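Local coordinates for protein galactose-1-phosphate uridylyltransferase (Pyrobaculum aerophilum str. IM2, PDB 6K9Z) that probably transfers uridylyl groups between UDP-glucose and hexose 1-phosphates such as galactose 1-phosphate, binding UDP, zinc and iron, at residues G28-C33 / L136-S141; P53-N58 / Y144-V149; I206-H211 / Y263-E268. The protein carries 1 engineered substitution. All blocks are in the same frame, centred on the assembly; numbering follows the deposited sequence.

Along the chain, 28-33 opens contact 1 and 53-58 opens contact 2; 136-141, running into strand 140-146, closes the first, and 144-149 the second. The two contacts therefore cross, bringing loops on either side of strand 46-49 to opposite ends of one strand, with UDP touching both; their centres lie about 22 Å apart. Contact 3 follows in series in the C-terminal half, where 206-211 and 263-268 join strands 202-208 and 266-271 and close a 51-residue loop holding helix 220-240 and strand 247-252. All three reach the same antiparallel sheet, the half-barrel spanning both halves; contacts 1 and 3 lie on opposite sides of the chain's centre.

Contact 1: residues G28-C33 / L136-S141; sequences GACPFC and LTHPFS. Engineered in segment 136-141: Phe140 (natural residue His). With ZN (zinc ion), chain C; UDP (uridine-5'-diphosphate), chain G.
Phe32 lies against three side chains of 136-141, each met differently. Phe32 CB sits over a face of the His138 imidazole, 4.0 Å from the ring centroid, in a CH-pi contact. Further out, Phe32 CE2 lies over the rim of the Phe140 face, 3.8 Å from Phe140 CD1; the two rings are oblique, their planes at 53°. Phe32 CE2 also meets Leu136 CD1 at 3.6 Å, the two side chains crossing at about a right angle. Leu136 forks here: CD1 also touches uracil C6 of UDP, while CD2 packs on Pro31 CD. The ring of Pro31 in turn covers one face of Phe32, whose CZ comes to 3.8 Å from uracil N1. Beside this apolar layer the segments share a zinc ion. Cys30 SG and Cys33 SG each bind it at 2.3 Å, and His138 ND1 at 2.1 Å; His86 completes the site. In His138, chi1 (-160°) carries the ring to the zinc and chi2 (113°) presents ND1, while NE2 is hydrogen-bonded to Thr83 O. Cys30 SG additionally accepts a hydrogen bond from Phe32 N. Phe140 is engineered, replacing the predicted uridylylated histidine. The arrangement is a Cys2His2 zinc site built from a CxxC loop and the His-Pro-His motif of the galactose-1-phosphate uridylyltransferase active site, here with its second histidine changed.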
loop_
_atom_site.group_PDB
_atom_site.type_symbol
_atom_site.label_atom_id
_atom_site.label_comp_id
_atom_site.label_asym_id
_atom_site.label_seq_id
_atom_site.Cartn_x
_atom_site.Cartn_y
_atom_site.Cartn_z
ATOM N N GLY A 28 15.495 23.579 -12.090
ATOM C CA GLY A 28 16.524 22.543 -12.307
ATOM C C GLY A 28 17.666 22.603 -11.298
ATOM O O GLY A 28 18.492 21.680 -11.310
ATOM N N ALA A 29 17.708 23.632 -10.447
ATOM C CA ALA A 29 18.772 23.738 -9.418
ATOM C C ALA A 29 18.548 22.657 -8.353
ATOM O O ALA A 29 17.374 22.336 -8.103
ATOM C CB ALA A 29 18.767 25.115 -8.808
ATOM N N CYS A 30 19.611 22.120 -7.741
ATOM C CA CYS A 30 19.363 21.058 -6.718
ATOM C C CYS A 30 19.236 21.713 -5.345
ATOM O O CYS A 30 20.159 22.423 -4.914
ATOM C CB CYS A 30 20.478 20.032 -6.720
ATOM S SG CYS A 30 20.239 18.847 -5.385
ATOM N N PRO A 31 18.109 21.496 -4.611
ATOM C CA PRO A 31 17.913 22.129 -3.287
ATOM C C PRO A 31 18.836 21.580 -2.171
ATOM O O PRO A 31 18.948 22.220 -1.062
ATOM C CB PRO A 31 16.427 21.826 -2.973
ATOM C CG PRO A 31 16.176 20.504 -3.662
ATOM C CD PRO A 31 16.997 20.599 -4.960
ATOM N N PHE A 32 19.464 20.427 -2.444
ATOM C CA PHE A 32 20.201 19.607 -1.434
ATOM C C PHE A 32 21.712 19.676 -1.655
ATOM O O PHE A 32 22.419 19.328 -0.735
ATOM C CB PHE A 32 19.733 18.151 -1.457
ATOM C CG PHE A 32 18.266 17.971 -1.180
ATOM C CD1 PHE A 32 17.584 18.861 -0.355
ATOM C CD2 PHE A 32 17.576 16.898 -1.729
ATOM C CE1 PHE A 32 16.232 18.675 -0.102
ATOM C CE2 PHE A 32 16.219 16.717 -1.480
ATOM C CZ PHE A 32 15.559 17.606 -0.656
ATOM N N CYS A 33 22.189 20.174 -2.790
ATOM C CA CYS A 33 23.625 20.427 -3.013
ATOM C C CYS A 33 24.149 21.516 -2.047
ATOM O O CYS A 33 23.394 22.379 -1.515
ATOM C CB CYS A 33 23.922 20.843 -4.433
ATOM S SG CYS A 33 24.129 19.428 -5.552
ATOM N N LEU A 136 13.931 14.048 -7.559
ATOM C CA LEU A 136 15.221 14.674 -7.151
ATOM C C LEU A 136 16.314 13.584 -7.146
ATOM O O LEU A 136 16.109 12.545 -6.529
ATOM C CB LEU A 136 15.072 15.322 -5.769
ATOM C CG LEU A 136 14.149 16.533 -5.667
ATOM C CD1 LEU A 136 13.867 16.834 -4.212
ATOM C CD2 LEU A 136 14.727 17.769 -6.346
ATOM N N THR A 137 17.468 13.828 -7.763
ATOM C CA THR A 137 18.516 12.795 -8.007
ATOM C C THR A 137 19.558 12.795 -6.867
ATOM O O THR A 137 20.290 11.788 -6.692
ATOM C CB THR A 137 19.080 12.977 -9.421
ATOM O OG1 THR A 137 19.487 14.330 -9.696
ATOM C CG2 THR A 137 18.030 12.598 -10.450
ATOM N N HIS A 138 19.595 13.836 -6.040
ATOM C CA HIS A 138 20.553 13.899 -4.904
ATOM C C HIS A 138 20.163 12.845 -3.887
ATOM O O HIS A 138 18.974 12.744 -3.579
ATOM C CB HIS A 138 20.558 15.317 -4.312
ATOM C CG HIS A 138 21.787 15.625 -3.516
ATOM N ND1 HIS A 138 22.713 16.538 -3.903
ATOM C CD2 HIS A 138 22.212 15.106 -2.356
ATOM C CE1 HIS A 138 23.675 16.616 -2.996
ATOM N NE2 HIS A 138 23.408 15.703 -2.027
ATOM N N PRO A 139 21.129 12.029 -3.378
ATOM C CA PRO A 139 20.844 11.014 -2.373
ATOM C C PRO A 139 20.274 11.660 -1.110
ATOM O O PRO A 139 20.911 12.526 -0.522
ATOM C CB PRO A 139 22.200 10.398 -2.037
ATOM C CG PRO A 139 22.991 10.615 -3.279
ATOM C CD PRO A 139 22.553 11.984 -3.763
ATOM N N PHE A 140 19.105 11.190 -0.703
ATOM C CA PHE A 140 18.435 11.690 0.524
ATOM C C PHE A 140 17.457 10.629 1.025
ATOM O O PHE A 140 16.943 9.779 0.258
ATOM C CB PHE A 140 17.731 13.032 0.319
ATOM C CG PHE A 140 16.442 12.934 -0.445
ATOM C CD1 PHE A 140 16.456 12.902 -1.826
ATOM C CD2 PHE A 140 15.226 12.839 0.200
ATOM C CE1 PHE A 140 15.280 12.786 -2.546
ATOM C CE2 PHE A 140 14.043 12.711 -0.520
ATOM C CZ PHE A 140 14.076 12.674 -1.886
ATOM N N SER A 141 17.139 10.791 2.295
ATOM C CA SER A 141 16.076 10.043 2.998
ATOM C C SER A 141 15.206 11.052 3.779
ATOM O O SER A 141 15.490 12.234 3.757
ATOM C CB SER A 141 16.692 8.926 3.841
ATOM O OG SER A 141 17.880 9.314 4.489
HETATM ZN ZN ZN C . 22.345 17.986 -5.405
HETATM N N1 UDP G . 11.918 18.651 -0.835
HETATM C C2 UDP G . 12.350 19.733 -0.056
HETATM N N3 UDP G . 12.751 20.868 -0.619
HETATM C C4 UDP G . 12.704 20.993 -1.928
HETATM C C5 UDP G . 12.265 19.979 -2.735
HETATM C C6 UDP G . 11.863 18.809 -2.140
HETATM O O2 UDP G . 12.426 19.693 1.138
HETATM O O4 UDP G . 13.077 22.030 -2.446
HETATM C "C1'" UDP G . 11.415 17.406 -0.290
HETATM C "C2'" UDP G . 9.968 17.432 -0.781
HETATM O "O2'" UDP G . 9.099 18.417 -0.265
HETATM C "C3'" UDP G . 9.484 16.050 -0.474
HETATM C "C4'" UDP G . 10.670 15.245 -0.785
HETATM O "O4'" UDP G . 11.759 16.170 -0.900
HETATM O "O3'" UDP G . 9.046 15.854 0.827
HETATM C "C5'" UDP G . 10.109 14.583 -2.030
HETATM O "O5'" UDP G . 8.965 13.743 -1.729
HETATM P PA UDP G . 7.384 14.048 -1.369
HETATM O O1A UDP G . 6.814 15.239 -2.108
HETATM O O2A UDP G . 6.674 12.829 -1.865
HETATM O O3A UDP G . 7.320 14.179 0.257
HETATM P PB UDP G . 6.292 14.739 1.280
HETATM O O1B UDP G . 6.278 16.085 0.894
HETATM O O2B UDP G . 6.801 14.479 2.636
HETATM O O3B UDP G . 5.042 14.135 1.008
#

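Contact 2: residues P53-N58 / Y144-V149; sequences PVVTEN and YILPVV. With UDP (uridine-5'-diphosphate), chain G.
Tyr144 OH donates a hydrogen bond of 2.7 Å to O2B of UDP, on the beta-phosphate, while the ring behind that hydroxyl is covered by Val54 from the other segment. The oxygen O2B lies at the edge of the ring, near its plane. Val54 CG2 instead comes over a face, 3.8 Å from the Tyr144 centroid and 17° off the ring normal, a CH-pi contact displaced toward the hydroxyl half: its shortest approaches are 3.6 Å to Tyr144 CE1 and 3.7 Å to Tyr144 CZ. The two side chains cross at about a right angle. Val54 divides its branches: CG2 takes the ring, and CG1, lying beside the backbone N (chi1 -72°), faces the phosphate more loosely, 4.1 Å from UDP O2B. One valine thus backs the tyrosine and borders the anion. Asn50 and Arg51, a few residues upstream of Val54, also hydrogen-bond UDP, so the loop after strand 46-49 and the end of strand 140-146 both help build the nucleotide pocket of this HIT-clan half-barrel. Phe125, on neighbouring strand 121-128, meets the tyrosine ring edge-to-face. One residue on, Val55 turns to the strand's exit. Val55 CG2 rests 3.7 Å from the carbonyl Ile145 O, and Val55 CG1 touches Leu146 CD2 at 4.1 Å. Pro147 CD is 4.4 Å from Val55 CG1, so Val55 spans three successive residues, one carbonyl and two side chains, where the regular strand ends. Leu291 of the second subunit packs on both Tyr144 and Leu146, and Thr293 of that subunit on Val54, which places this wall of the pocket at the dimer interface.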
loop_
_atom_site.group_PDB
_atom_site.type_symbol
_atom_site.label_atom_id
_atom_site.label_comp_id
_atom_site.label_asym_id
_atom_site.label_seq_id
_atom_site.Cartn_x
_atom_site.Cartn_y
_atom_site.Cartn_z
ATOM N N PRO A 53 6.134 20.601 4.536
ATOM C CA PRO A 53 6.010 19.689 5.664
ATOM C C PRO A 53 4.591 19.176 5.899
ATOM O O PRO A 53 3.643 19.954 5.854
ATOM C CB PRO A 53 6.470 20.531 6.847
ATOM C CG PRO A 53 6.151 21.944 6.465
ATOM C CD PRO A 53 6.271 22.001 4.953
ATOM N N VAL A 54 4.470 17.849 5.993
ATOM C CA VAL A 54 3.186 17.143 6.282
ATOM C C VAL A 54 2.782 17.444 7.729
ATOM O O VAL A 54 1.578 17.420 8.030
ATOM C CB VAL A 54 3.270 15.635 5.985
ATOM C CG1 VAL A 54 3.309 15.373 4.489
ATOM C CG2 VAL A 54 4.452 14.982 6.680
ATOM N N VAL A 55 3.783 17.627 8.594
ATOM C CA VAL A 55 3.574 17.977 10.029
ATOM C C VAL A 55 4.491 19.160 10.370
ATOM O O VAL A 55 5.573 19.261 9.769
ATOM C CB VAL A 55 3.839 16.771 10.950
ATOM C CG1 VAL A 55 2.669 15.800 10.963
ATOM C CG2 VAL A 55 5.126 16.054 10.579
ATOM N N THR A 56 4.056 20.028 11.287
ATOM C CA THR A 56 4.861 21.207 11.702
ATOM C C THR A 56 4.735 21.436 13.211
ATOM O O THR A 56 3.805 20.896 13.828
ATOM C CB THR A 56 4.477 22.494 10.958
ATOM O OG1 THR A 56 3.108 22.449 10.564
ATOM C CG2 THR A 56 5.355 22.770 9.759
ATOM N N GLU A 57 5.671 22.208 13.761
ATOM C CA GLU A 57 5.698 22.553 15.204
ATOM C C GLU A 57 4.441 23.355 15.558
ATOM O O GLU A 57 3.984 23.242 16.704
ATOM C CB GLU A 57 6.964 23.343 15.537
ATOM C CG GLU A 57 7.076 23.702 17.003
ATOM C CD GLU A 57 7.600 22.587 17.890
ATOM O OE1 GLU A 57 7.819 21.478 17.368
ATOM O OE2 GLU A 57 7.778 22.830 19.099
ATOM N N ASN A 58 3.938 24.171 14.627
ATOM C CA ASN A 58 2.769 25.031 14.943
ATOM C C ASN A 58 1.644 24.806 13.924
ATOM O O ASN A 58 1.395 25.707 13.105
ATOM C CB ASN A 58 3.191 26.501 14.959
ATOM C CG ASN A 58 2.033 27.447 15.172
ATOM O OD1 ASN A 58 1.158 27.179 15.986
ATOM N ND2 ASN A 58 2.025 28.552 14.448
ATOM N N TYR A 144 9.786 11.616 9.451
ATOM C CA TYR A 144 8.572 12.248 9.993
ATOM C C TYR A 144 8.609 11.997 11.488
ATOM O O TYR A 144 8.689 10.819 11.906
ATOM C CB TYR A 144 7.290 11.666 9.421
ATOM C CG TYR A 144 7.002 11.832 7.949
ATOM C CD1 TYR A 144 7.606 12.801 7.147
ATOM C CD2 TYR A 144 6.060 10.990 7.351
ATOM C CE1 TYR A 144 7.284 12.930 5.808
ATOM C CE2 TYR A 144 5.724 11.126 6.014
ATOM C CZ TYR A 144 6.334 12.097 5.241
ATOM O OH TYR A 144 6.054 12.240 3.923
ATOM N N ILE A 145 8.564 13.057 12.264
ATOM C CA ILE A 145 8.342 12.984 13.729
ATOM C C ILE A 145 6.854 13.282 13.909
ATOM O O ILE A 145 6.422 14.374 13.549
ATOM C CB ILE A 145 9.256 13.994 14.461
ATOM C CG1 ILE A 145 10.732 13.675 14.185
ATOM C CG2 ILE A 145 8.982 13.948 15.934
ATOM C CD1 ILE A 145 11.733 14.638 14.721
ATOM N N LEU A 146 6.114 12.290 14.361
ATOM C CA LEU A 146 4.648 12.300 14.299
ATOM C C LEU A 146 4.008 12.276 15.677
ATOM O O LEU A 146 4.539 11.668 16.617
ATOM C CB LEU A 146 4.198 11.063 13.531
ATOM C CG LEU A 146 4.697 10.943 12.088
ATOM C CD1 LEU A 146 4.586 9.494 11.654
ATOM C CD2 LEU A 146 3.923 11.887 11.209
ATOM N N PRO A 147 2.766 12.778 15.762
ATOM C CA PRO A 147 1.983 12.705 16.987
ATOM C C PRO A 147 1.198 11.395 17.151
ATOM O O PRO A 147 0.485 11.309 18.143
ATOM C CB PRO A 147 1.012 13.889 16.818
ATOM C CG PRO A 147 0.749 13.896 15.330
ATOM C CD PRO A 147 2.052 13.493 14.687
ATOM N N VAL A 148 1.294 10.484 16.174
ATOM C CA VAL A 148 0.548 9.202 16.089
ATOM C C VAL A 148 1.567 8.141 15.733
ATOM O O VAL A 148 2.627 8.455 15.129
ATOM C CB VAL A 148 -0.581 9.246 15.036
ATOM C CG1 VAL A 148 -1.744 10.106 15.462
ATOM C CG2 VAL A 148 -0.057 9.672 13.701
ATOM N N VAL A 149 1.253 6.911 16.059
ATOM C CA VAL A 149 2.047 5.744 15.618
ATOM C C VAL A 149 1.558 5.357 14.232
ATOM O O VAL A 149 0.353 5.219 13.982
ATOM C CB VAL A 149 1.920 4.571 16.592
ATOM C CG1 VAL A 149 2.656 3.353 16.088
ATOM C CG2 VAL A 149 2.388 4.963 17.977
HETATM N N1 UDP G . 11.918 18.651 -0.835
HETATM C C2 UDP G . 12.350 19.733 -0.056
HETATM N N3 UDP G . 12.751 20.868 -0.619
HETATM C C4 UDP G . 12.704 20.993 -1.928
HETATM C C5 UDP G . 12.265 19.979 -2.735
HETATM C C6 UDP G . 11.863 18.809 -2.140
HETATM O O2 UDP G . 12.426 19.693 1.138
HETATM O O4 UDP G . 13.077 22.030 -2.446
HETATM C "C1'" UDP G . 11.415 17.406 -0.290
HETATM C "C2'" UDP G . 9.968 17.432 -0.781
HETATM O "O2'" UDP G . 9.099 18.417 -0.265
HETATM C "C3'" UDP G . 9.484 16.050 -0.474
HETATM C "C4'" UDP G . 10.670 15.245 -0.785
HETATM O "O4'" UDP G . 11.759 16.170 -0.900
HETATM O "O3'" UDP G . 9.046 15.854 0.827
HETATM C "C5'" UDP G . 10.109 14.583 -2.030
HETATM O "O5'" UDP G . 8.965 13.743 -1.729
HETATM P PA UDP G . 7.384 14.048 -1.369
HETATM O O1A UDP G . 6.814 15.239 -2.108
HETATM O O2A UDP G . 6.674 12.829 -1.865
HETATM O O3A UDP G . 7.320 14.179 0.257
HETATM P PB UDP G . 6.292 14.739 1.280
HETATM O O1B UDP G . 6.278 16.085 0.894
HETATM O O2B UDP G . 6.801 14.479 2.636
HETATM O O3B UDP G . 5.042 14.135 1.008
#

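Contact 3: residues I206-H211 / Y263-E268; sequences IYPKRH and YHLHFE. With ZN (zinc ion), chain D; FE (Fe (III) ion), chain E.
Adjacent antiparallel strands 202-208 and 266-271 of the half-barrel sheet are joined here, and residues of the two segments bind a zinc ion and an iron ion. Ile206 and Phe267 form a hydrogen-bonded pair, with Ile206 N to Phe267 O at 2.8 Å and the return bond from Phe267 N to Ile206 O at 2.9 Å. Tyr207 presents different parts of its ring to two histidines. His266 CB stands almost over the centre of one face, 3.3 Å from the Tyr207 centroid. With His266 CG between its backbone N and carbonyl carbon (chi1 47°), the rings run near parallel (14°) but slid apart, leaving the phenol oxygen, hydrogen-bonded to His172, over the imidazole. Toward His264, Tyr207 turns its edge, a T-shaped pair with planes at 72°. His264 and His266 each use both ring nitrogens. His264 binds zinc through ND1 and gives NE2-H to Pro208 O at 2.8 Å, tilted from the ring plane. His266 gives ND1-H to His264 O, also 2.8 Å and in its ring plane, which would hold the ring turned with His266 NE2 on the iron, 2.2 Å away. Glu268 OE1 joins that iron with a water, Glu156 and His252. His211 ND1 binds zinc at 2.1 Å, its NE2 engaged by Thr260; Cys170 and Cys173 complete the set. Alternate histidines of one segment thus serve a Cys2His2 zinc site and a histidine-glutamate iron site.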
loop_
_atom_site.group_PDB
_atom_site.type_symbol
_atom_site.label_atom_id
_atom_site.label_comp_id
_atom_site.label_asym_id
_atom_site.label_seq_id
_atom_site.Cartn_x
_atom_site.Cartn_y
_atom_site.Cartn_z
ATOM N N ILE A 206 16.287 -6.403 7.838
ATOM C CA ILE A 206 17.615 -6.332 8.485
ATOM C C ILE A 206 17.322 -6.133 9.978
ATOM O O ILE A 206 16.836 -5.034 10.400
ATOM C CB ILE A 206 18.515 -5.278 7.843
ATOM C CG1 ILE A 206 18.635 -5.531 6.325
ATOM C CG2 ILE A 206 19.888 -5.223 8.506
ATOM C CD1 ILE A 206 19.528 -4.562 5.562
ATOM N N TYR A 207 17.723 -7.112 10.773
ATOM C CA TYR A 207 17.464 -7.107 12.232
ATOM C C TYR A 207 18.753 -7.153 13.013
ATOM O O TYR A 207 19.711 -7.825 12.615
ATOM C CB TYR A 207 16.695 -8.335 12.696
ATOM C CG TYR A 207 15.194 -8.274 12.574
ATOM C CD1 TYR A 207 14.541 -8.609 11.391
ATOM C CD2 TYR A 207 14.421 -8.013 13.684
ATOM C CE1 TYR A 207 13.154 -8.620 11.322
ATOM C CE2 TYR A 207 13.050 -8.013 13.632
ATOM C CZ TYR A 207 12.404 -8.339 12.457
ATOM O OH TYR A 207 11.034 -8.335 12.457
ATOM N N PRO A 208 18.793 -6.473 14.168
ATOM C CA PRO A 208 19.929 -6.641 15.070
ATOM C C PRO A 208 19.798 -8.000 15.771
ATOM O O PRO A 208 18.683 -8.465 16.094
ATOM C CB PRO A 208 19.774 -5.450 16.028
ATOM C CG PRO A 208 18.266 -5.254 16.127
ATOM C CD PRO A 208 17.730 -5.649 14.753
ATOM N N LYS A 209 20.955 -8.640 15.983
ATOM C CA LYS A 209 20.996 -9.961 16.639
ATOM C C LYS A 209 20.670 -9.780 18.129
ATOM O O LYS A 209 20.144 -10.715 18.708
ATOM C CB LYS A 209 22.372 -10.584 16.414
ATOM C CG LYS A 209 22.545 -11.145 15.008
ATOM C CD LYS A 209 23.978 -11.562 14.690
ATOM C CE LYS A 209 24.060 -12.390 13.425
ATOM N NZ LYS A 209 25.390 -13.040 13.277
ATOM N N ARG A 210 21.080 -8.668 18.726
ATOM C CA ARG A 210 20.685 -8.309 20.102
ATOM C C ARG A 210 19.306 -7.668 20.043
ATOM O O ARG A 210 19.039 -6.965 19.075
ATOM C CB ARG A 210 21.749 -7.439 20.779
ATOM C CG ARG A 210 22.899 -8.269 21.330
ATOM C CD ARG A 210 23.858 -7.373 22.090
ATOM N NE ARG A 210 24.653 -6.740 21.044
ATOM C CZ ARG A 210 25.766 -6.035 21.224
ATOM N NH1 ARG A 210 26.396 -5.547 20.166
ATOM N NH2 ARG A 210 26.231 -5.821 22.449
ATOM N N HIS A 211 18.465 -7.967 21.021
ATOM C CA HIS A 211 17.127 -7.315 21.106
ATOM C C HIS A 211 17.355 -5.827 21.335
ATOM O O HIS A 211 17.850 -5.433 22.420
ATOM C CB HIS A 211 16.252 -7.918 22.206
ATOM C CG HIS A 211 14.887 -7.301 22.256
ATOM N ND1 HIS A 211 13.790 -7.827 21.547
ATOM C CD2 HIS A 211 14.453 -6.183 22.898
ATOM C CE1 HIS A 211 12.723 -7.059 21.842
ATOM N NE2 HIS A 211 13.110 -6.045 22.648
ATOM N N TYR A 263 8.829 -5.694 21.292
ATOM C CA TYR A 263 9.080 -5.266 19.899
ATOM C C TYR A 263 10.567 -5.056 19.678
ATOM O O TYR A 263 11.331 -4.809 20.605
ATOM C CB TYR A 263 8.264 -4.031 19.554
ATOM C CG TYR A 263 8.141 -3.754 18.065
ATOM C CD1 TYR A 263 7.394 -4.581 17.251
ATOM C CD2 TYR A 263 8.658 -2.596 17.492
ATOM C CE1 TYR A 263 7.169 -4.291 15.910
ATOM C CE2 TYR A 263 8.485 -2.318 16.133
ATOM C CZ TYR A 263 7.733 -3.164 15.350
ATOM O OH TYR A 263 7.520 -2.834 14.028
ATOM N N HIS A 264 10.969 -5.392 18.450
ATOM C CA HIS A 264 12.379 -5.436 17.983
ATOM C C HIS A 264 12.504 -4.608 16.699
ATOM O O HIS A 264 11.768 -4.903 15.744
ATOM C CB HIS A 264 12.699 -6.918 17.751
ATOM C CG HIS A 264 14.135 -7.302 17.652
ATOM N ND1 HIS A 264 14.617 -8.450 18.240
ATOM C CD2 HIS A 264 15.171 -6.756 16.986
ATOM C CE1 HIS A 264 15.894 -8.580 17.967
ATOM N NE2 HIS A 264 16.258 -7.556 17.200
ATOM N N LEU A 265 13.534 -3.689 16.695
ATOM C CA LEU A 265 13.536 -2.782 15.539
ATOM C C LEU A 265 14.029 -3.550 14.328
ATOM O O LEU A 265 14.812 -4.568 14.468
ATOM C CB LEU A 265 14.403 -1.551 15.785
ATOM C CG LEU A 265 15.888 -1.756 16.030
ATOM C CD1 LEU A 265 16.711 -1.976 14.776
ATOM C CD2 LEU A 265 16.458 -0.518 16.753
ATOM N N HIS A 266 13.747 -3.157 13.139
ATOM C CA HIS A 266 14.245 -3.811 11.898
ATOM C C HIS A 266 14.071 -2.815 10.756
ATOM O O HIS A 266 13.084 -2.007 10.819
ATOM C CB HIS A 266 13.517 -5.138 11.631
ATOM C CG HIS A 266 12.022 -5.052 11.775
ATOM N ND1 HIS A 266 11.378 -5.023 13.023
ATOM C CD2 HIS A 266 11.041 -5.026 10.854
ATOM C CE1 HIS A 266 10.065 -4.961 12.832
ATOM N NE2 HIS A 266 9.820 -5.022 11.534
ATOM N N PHE A 267 14.940 -2.886 9.755
ATOM C CA PHE A 267 14.762 -2.194 8.472
ATOM C C PHE A 267 14.032 -3.142 7.520
ATOM O O PHE A 267 14.407 -4.324 7.453
ATOM C CB PHE A 267 16.084 -1.721 7.900
ATOM C CG PHE A 267 16.723 -0.612 8.694
ATOM C CD1 PHE A 267 17.463 -0.918 9.836
ATOM C CD2 PHE A 267 16.567 0.703 8.330
ATOM C CE1 PHE A 267 18.096 0.095 10.556
ATOM C CE2 PHE A 267 17.230 1.699 9.026
ATOM C CZ PHE A 267 17.907 1.414 10.183
ATOM N N GLU A 268 12.976 -2.641 6.860
ATOM C CA GLU A 268 12.344 -3.396 5.754
ATOM C C GLU A 268 12.781 -2.715 4.458
ATOM O O GLU A 268 12.637 -1.491 4.331
ATOM C CB GLU A 268 10.836 -3.543 5.911
ATOM C CG GLU A 268 10.399 -4.139 7.220
ATOM C CD GLU A 268 8.944 -4.505 7.322
ATOM O OE1 GLU A 268 8.617 -5.306 8.206
ATOM O OE2 GLU A 268 8.154 -3.940 6.546
HETATM ZN ZN ZN D . 13.607 -9.345 20.140
HETATM FE FE FE E . 7.985 -4.760 10.317
HETATM O O HOH W 1 7.637 -6.968 10.339
#